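Side-chain contact in succinylglutamate desuccinylase/aspartoacylase (Shewanella frigidimarina, PDB 3LWU), which binds zinc and is probably a hydrolase acting on ester bonds: residues Q59-V62 with E66-G69. Numbering follows the deposited sequence.
Sequences QANV and EVQG. With ZN (zinc ion), chain C.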
loop_
_atom_site.group_PDB
_atom_site.type_symbol
_atom_site.label_atom_id
_atom_site.label_comp_id
_atom_site.label_asym_id
_atom_site.label_seq_id
_atom_site.Cartn_x
_atom_site.Cartn_y
_atom_site.Cartn_z
ATOM N N GLN A 59 1.228 25.506 -11.588
ATOM C CA GLN A 59 1.767 24.382 -10.830
ATOM C C GLN A 59 1.353 23.063 -11.472
ATOM O O GLN A 59 0.371 23.008 -12.175
ATOM C CB GLN A 59 1.368 24.406 -9.348
ATOM C CG GLN A 59 -0.158 24.246 -9.049
ATOM C CD GLN A 59 -0.459 24.133 -7.572
ATOM O OE1 GLN A 59 0.252 24.711 -6.751
ATOM N NE2 GLN A 59 -1.514 23.373 -7.223
ATOM N N ALA A 60 2.141 22.018 -11.250
ATOM C CA ALA A 60 1.813 20.679 -11.714
ATOM C C ALA A 60 2.018 19.651 -10.622
ATOM O O ALA A 60 2.835 19.869 -9.704
ATOM C CB ALA A 60 2.704 20.290 -12.948
ATOM N N ASN A 61 1.295 18.527 -10.737
ATOM C CA ASN A 61 1.711 17.232 -10.118
ATOM C C ASN A 61 1.435 17.190 -8.625
ATOM O O ASN A 61 2.066 16.454 -7.894
ATOM C CB ASN A 61 3.193 16.960 -10.442
ATOM C CG ASN A 61 3.603 15.461 -10.438
ATOM O OD1 ASN A 61 4.774 15.189 -10.681
ATOM N ND2 ASN A 61 2.664 14.513 -10.209
ATOM N N VAL A 62 0.424 17.943 -8.178
ATOM C CA VAL A 62 -0.046 17.821 -6.805
ATOM C C VAL A 62 -0.578 16.425 -6.522
ATOM O O VAL A 62 -0.437 15.890 -5.416
ATOM C CB VAL A 62 -1.097 18.866 -6.482
ATOM C CG1 VAL A 62 -1.765 18.551 -5.153
ATOM C CG2 VAL A 62 -0.437 20.245 -6.438
ATOM N N GLU A 66 0.154 12.190 -11.639
ATOM C CA GLU A 66 -0.231 13.053 -12.735
ATOM C C GLU A 66 0.967 13.864 -13.201
ATOM O O GLU A 66 1.041 15.077 -12.960
ATOM C CB GLU A 66 -1.412 13.907 -12.285
ATOM C CG GLU A 66 -2.625 13.050 -11.936
ATOM C CD GLU A 66 -3.837 13.809 -11.424
ATOM O OE1 GLU A 66 -3.832 15.047 -11.513
ATOM O OE2 GLU A 66 -4.793 13.157 -10.863
ATOM N N VAL A 67 1.910 13.160 -13.849
ATOM C CA VAL A 67 3.230 13.706 -14.130
ATOM C C VAL A 67 3.319 14.537 -15.411
ATOM O O VAL A 67 4.288 15.304 -15.539
ATOM C CB VAL A 67 4.367 12.623 -14.099
ATOM C CG1 VAL A 67 4.548 12.073 -12.658
ATOM C CG2 VAL A 67 4.121 11.485 -15.128
ATOM N N GLN A 68 2.317 14.470 -16.314
ATOM C CA GLN A 68 2.434 15.146 -17.644
ATOM C C GLN A 68 2.590 16.657 -17.515
ATOM O O GLN A 68 3.279 17.273 -18.336
ATOM C CB GLN A 68 1.267 14.777 -18.581
ATOM C CG GLN A 68 1.189 15.477 -19.965
ATOM C CD GLN A 68 2.265 15.078 -20.960
ATOM O OE1 GLN A 68 3.359 14.553 -20.605
ATOM N NE2 GLN A 68 1.978 15.334 -22.231
ATOM N N GLY A 69 1.997 17.243 -16.478
ATOM C CA GLY A 69 2.158 18.686 -16.213
ATOM C C GLY A 69 3.593 19.181 -16.112
ATOM O O GLY A 69 3.874 20.345 -16.414
HETATM ZN ZN ZN C . -5.379 15.595 -10.273
#
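Glu66 meets Asn61 through its main chain: Asn61 ND2 lies 3.2 Å from Glu66 O, but the angle is too poor for a hydrogen bond. That amide nitrogen is instead bonded to the carbonyls of His63 and Gly64, within the turn joining the two segments. The Glu66 side chain leaves for the metal, extended beyond CG (chi2 178°). Its carboxylate grips the metal unevenly: Glu66 OE1 lies 2.1 Å and Glu66 OE2 2.6 Å from the zinc ion, which His63 and His192 also bind. OE1 additionally accepts a hydrogen bond from Thr193 N, which helps fix the rotation of the carboxylate. A His-x-x-Glu pair is joined by a distant histidine, as in the M14 family of zinc carboxypeptidases and their relatives; His63 and Glu66 lie in the loop between strand 56-60 and helix 68-80, and His192 comes from strand 187-194. Val67 lies alongside Asn61, both side chains pointing the same way, and Val67 CG1 comes 3.7 Å from Asn61 OD1. With CG anti to the backbone N (chi1 -154°), Asn61 extends its amide beside Val67, where OD1 accepts a hydrogen bond from Asn70 ND2 of the helix. Val67 also packs on Leu320 of the second subunit. At Gly69 the strand end and the helix draw close: Ala60 CA and Gly69 CA are 4.9 Å apart. Ala60 CB rests 3.5 Å from Gly69 C, against the main chain at the start of the helix.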